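Local coordinates for protein ATP12 ATPase (Paracoccus denitrificans, PDB 2R31) that probably acts as a chaperone in the assembly of the F1-ATPase, at residues Ala90-Leu93 and Gly94-Gly98; Leu169-Leu172 and Val173-Gly177. One frame throughout, in Å; residues are numbered along the deposited sequence.

Two helix ends that pack on each other illustrate how C-terminal helix turns can differ in chemistry. Interaction 1 lies toward the C-terminal end of helix 86-95 and interaction 2 toward that of helix 163-174; interaction 2 is much nearer the chain centre, and both are partly buried. In residues 90-98 the helix tightens into a 3-10 segment, and the side-chain contact is sulfur against an aromatic edge. In residues 169-177 a histidine is hydrogen-bonded to the aspartate beside it and faced by the methyl of a threonine whose hydroxyl bonds to a backbone carbonyl. They meet directly: Tyr96 CG lies 3.6 Å from Val173 CG1, and Met92 CE is 3.7 Å from His170 NE2.

Interaction 1. Residues Ala90-Leu93 and Gly94-Gly98; sequences AAML and GDYGG
The C-terminal turn of helix 86-95 brings Met92 beside Tyr96, four residues on, just where the coil narrows into the 3-10 segment 96-98. The two side chains run alongside each other and point the same way, making a Met-aromatic contact of the edge type. Met92 SD sits 3.9 Å from Tyr96 CE1 and lies in the plane of the ring, 88° off its normal. Met92 reaches this place because CG is anti to the backbone N (chi1 179°) and the chain then bends at both chi2 and chi3. The same ring edge also borders the backbone, with Tyr96 CD1 3.5 Å from Met92 O.

The change of helix type can be followed in the amide bonds. Gly94 N donates to Ala90 O at 2.9 Å, a regular alpha-helical bond, and Asp95 N makes the next one to Ala91 O. Asp95 N also has a weak second bond to Met92 O. Tyr96 N then bonds to Leu93 O at 3.0 Å, three residues back.

Asp95 folds back over the last turn, and its CG comes within 3.1 Å of Ala91 O. No bond joins these acceptors; Arg155 of helix 148-159 serves both, with a salt bridge to Asp95 OD1 and a weak hydrogen bond to Ala91 O. The arginine would thus be expected to offset the carboxylate lying against a carbonyl oxygen near the C-terminal end of a helix, while Met92 and Tyr96, joined side by side, present the methyl and the ring to helix 163-174.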
loop_
_atom_site.group_PDB
_atom_site.type_symbol
_atom_site.label_atom_id
_atom_site.label_comp_id
_atom_site.label_asym_id
_atom_site.label_seq_id
_atom_site.Cartn_x
_atom_site.Cartn_y
_atom_site.Cartn_z
ATOM N N ALA A 90 -11.256 -4.701 4.550
ATOM C CA ALA A 90 -10.869 -5.972 3.942
ATOM C C ALA A 90 -11.788 -6.332 2.775
ATOM O O ALA A 90 -11.328 -6.816 1.723
ATOM C CB ALA A 90 -10.851 -7.077 4.976
ATOM N N ALA A 91 -13.094 -6.130 2.931
ATOM C CA ALA A 91 -14.034 -6.461 1.847
ATOM C C ALA A 91 -13.786 -5.549 0.653
ATOM O O ALA A 91 -13.789 -5.984 -0.502
ATOM C CB ALA A 91 -15.439 -6.332 2.348
ATOM N N MET A 92 -13.551 -4.255 0.919
ATOM C CA MET A 92 -13.325 -3.298 -0.146
ATOM C C MET A 92 -12.074 -3.645 -0.952
ATOM O O MET A 92 -12.073 -3.603 -2.195
ATOM C CB MET A 92 -13.242 -1.892 0.494
ATOM C CG MET A 92 -12.978 -0.760 -0.480
ATOM S SD MET A 92 -11.280 -0.511 -0.936
ATOM C CE MET A 92 -10.626 0.086 0.589
ATOM N N LEU A 93 -10.985 -3.983 -0.256
ATOM C CA LEU A 93 -9.752 -4.323 -0.971
ATOM C C LEU A 93 -9.933 -5.642 -1.707
ATOM O O LEU A 93 -9.496 -5.806 -2.872
ATOM C CB LEU A 93 -8.572 -4.339 -0.030
ATOM C CG LEU A 93 -8.159 -2.994 0.530
ATOM C CD1 LEU A 93 -7.090 -3.163 1.595
ATOM C CD2 LEU A 93 -7.699 -2.042 -0.575
ATOM N N GLY A 94 -10.571 -6.623 -1.072
ATOM C CA GLY A 94 -10.799 -7.901 -1.718
ATOM C C GLY A 94 -11.645 -7.737 -2.984
ATOM O O GLY A 94 -11.486 -8.512 -3.955
ATOM N N ASP A 95 -12.567 -6.788 -2.999
ATOM C CA ASP A 95 -13.420 -6.538 -4.140
ATOM C C ASP A 95 -12.661 -6.039 -5.367
ATOM O O ASP A 95 -13.182 -6.159 -6.489
ATOM C CB ASP A 95 -14.487 -5.542 -3.827
ATOM C CG ASP A 95 -15.596 -6.042 -3.021
ATOM O OD1 ASP A 95 -15.754 -7.296 -2.850
ATOM O OD2 ASP A 95 -16.340 -5.157 -2.507
ATOM N N TYR A 96 -11.424 -5.548 -5.198
ATOM C CA TYR A 96 -10.643 -5.216 -6.390
ATOM C C TYR A 96 -10.337 -6.461 -7.231
ATOM O O TYR A 96 -10.004 -6.325 -8.402
ATOM C CB TYR A 96 -9.346 -4.501 -6.015
ATOM C CG TYR A 96 -9.459 -3.010 -5.869
ATOM C CD1 TYR A 96 -9.949 -2.423 -4.709
ATOM C CD2 TYR A 96 -9.096 -2.169 -6.913
ATOM C CE1 TYR A 96 -10.042 -1.086 -4.571
ATOM C CE2 TYR A 96 -9.165 -0.800 -6.750
ATOM C CZ TYR A 96 -9.656 -0.259 -5.562
ATOM O OH TYR A 96 -9.724 1.119 -5.496
ATOM N N GLY A 97 -10.488 -7.668 -6.686
ATOM C CA GLY A 97 -10.397 -8.848 -7.549
ATOM C C GLY A 97 -11.348 -8.876 -8.701
ATOM O O GLY A 97 -11.121 -9.512 -9.686
ATOM N N GLY A 98 -12.478 -8.215 -8.549
ATOM C CA GLY A 98 -13.501 -8.132 -9.605
ATOM C C GLY A 98 -13.336 -6.902 -10.511
ATOM O O GLY A 98 -14.104 -6.785 -11.469
#

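Interaction 2. Residues Leu169-Leu172 and Val173-Gly177; sequences LHDL and VTLPG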
loop_
_atom_site.group_PDB
_atom_site.type_symbol
_atom_site.label_atom_id
_atom_site.label_comp_id
_atom_site.label_asym_id
_atom_site.label_seq_id
_atom_site.Cartn_x
_atom_site.Cartn_y
_atom_site.Cartn_z
ATOM N N LEU A 169 -1.225 -3.072 2.780
ATOM C CA LEU A 169 -1.765 -3.521 1.497
ATOM C C LEU A 169 -2.531 -2.416 0.800
ATOM O O LEU A 169 -2.537 -2.325 -0.436
ATOM C CB LEU A 169 -2.643 -4.762 1.697
ATOM C CG LEU A 169 -3.280 -5.301 0.434
ATOM C CD1 LEU A 169 -2.232 -5.818 -0.550
ATOM C CD2 LEU A 169 -4.299 -6.392 0.734
ATOM N N HIS A 170 -3.263 -1.611 1.568
ATOM C CA HIS A 170 -4.233 -0.687 1.011
ATOM C C HIS A 170 -3.722 0.055 -0.214
ATOM O O HIS A 170 -4.334 -0.066 -1.300
ATOM C CB HIS A 170 -4.705 0.267 2.128
ATOM C CG HIS A 170 -5.791 1.190 1.706
ATOM N ND1 HIS A 170 -5.553 2.302 0.941
ATOM C CD2 HIS A 170 -7.106 1.178 1.894
ATOM C CE1 HIS A 170 -6.757 2.908 0.722
ATOM N NE2 HIS A 170 -7.742 2.251 1.300
ATOM N N ASP A 171 -2.690 0.860 -0.073
ATOM C CA ASP A 171 -2.244 1.692 -1.219
ATOM C C ASP A 171 -1.580 0.873 -2.312
ATOM O O ASP A 171 -1.558 1.267 -3.478
ATOM C CB ASP A 171 -1.319 2.803 -0.755
ATOM C CG ASP A 171 -1.989 3.890 0.035
ATOM O OD1 ASP A 171 -3.222 3.861 0.233
ATOM O OD2 ASP A 171 -1.218 4.797 0.435
ATOM N N LEU A 172 -1.003 -0.286 -1.952
ATOM C CA LEU A 172 -0.452 -1.207 -2.942
ATOM C C LEU A 172 -1.523 -1.764 -3.869
ATOM O O LEU A 172 -1.200 -2.211 -4.972
ATOM C CB LEU A 172 0.330 -2.326 -2.240
ATOM C CG LEU A 172 1.576 -1.871 -1.517
ATOM C CD1 LEU A 172 2.091 -3.006 -0.610
ATOM C CD2 LEU A 172 2.658 -1.366 -2.429
ATOM N N VAL A 173 -2.784 -1.730 -3.444
ATOM C CA VAL A 173 -3.922 -2.094 -4.259
ATOM C C VAL A 173 -4.535 -0.875 -4.939
ATOM O O VAL A 173 -4.750 -0.842 -6.135
ATOM C CB VAL A 173 -5.007 -2.831 -3.427
ATOM C CG1 VAL A 173 -6.278 -3.068 -4.216
ATOM C CG2 VAL A 173 -4.423 -4.141 -2.899
ATOM N N THR A 174 -4.875 0.155 -4.132
ATOM C CA THR A 174 -5.687 1.249 -4.668
ATOM C C THR A 174 -4.941 2.140 -5.603
ATOM O O THR A 174 -5.550 2.680 -6.572
ATOM C CB THR A 174 -6.361 2.067 -3.535
ATOM O OG1 THR A 174 -5.316 2.647 -2.753
ATOM C CG2 THR A 174 -7.225 1.210 -2.649
ATOM N N LEU A 175 -3.660 2.384 -5.400
ATOM C CA LEU A 175 -2.976 3.331 -6.270
ATOM C C LEU A 175 -2.793 2.724 -7.661
ATOM O O LEU A 175 -3.182 3.373 -8.662
ATOM C CB LEU A 175 -1.726 3.890 -5.581
ATOM C CG LEU A 175 -1.941 4.475 -4.166
ATOM C CD1 LEU A 175 -0.620 4.966 -3.596
ATOM C CD2 LEU A 175 -3.000 5.571 -4.119
ATOM N N PRO A 176 -2.295 1.483 -7.866
ATOM C CA PRO A 176 -2.288 0.931 -9.200
ATOM C C PRO A 176 -3.633 0.418 -9.678
ATOM O O PRO A 176 -3.845 0.176 -10.869
ATOM C CB PRO A 176 -1.267 -0.199 -9.071
ATOM C CG PRO A 176 -1.357 -0.689 -7.645
ATOM C CD PRO A 176 -1.563 0.648 -6.891
ATOM N N GLY A 177 -4.563 0.205 -8.743
ATOM C CA GLY A 177 -5.868 -0.354 -9.083
ATOM C C GLY A 177 -5.889 -1.847 -9.326
ATOM O O GLY A 177 -6.654 -2.328 -10.185
#
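Thr174 and His170 meet one turn apart near the end of helix 163-174, the threonine methyl resting over one face of the imidazole. Thr174 CG2 stands 3.8 Å above the ring plane, displaced toward the rim, and this CH-pi contact is made 22° off the ring normal. The ring is also bonded at its edge: His170 ND1 donates to Asp171 OD1 at 2.9 Å, with the carboxylate oxygen close to the ring plane and met on its anti side. One residue is therefore held over a face and at an edge at once, which would limit its rotation. Were His170 an alanine, Asp171 OD1 would probably lose this donor and the Thr174 methyl the ring it rests on.

The hydroxyl of Thr174 takes another course. With chi1 at 62°, OG1 stands between the backbone N and the carbonyl carbon and donates to His170 O at 3.2 Å. That carbonyl also receives Thr174 N in its own plane and Val173 N from above it, so three donors grip one oxygen.

An apolar meeting lies elsewhere on the turn, where Leu169 CD1 packs against Val173 CG2 at 3.6 Å. Pro176 has no N-H to give Leu172 O; its CG lies 3.1 Å from that oxygen instead. Gly177 N still makes a weak bond to Val173 O, and Gly177 turns the chain away with positive phi.

Around this helix end, His170, Val173 and Thr174 touch Leu93 of helix 86-95, Leu172 packs on Val185 and Ile186 of helix 179-186, and Asp171 and Leu172 both touch Ser230 of helix 214-236.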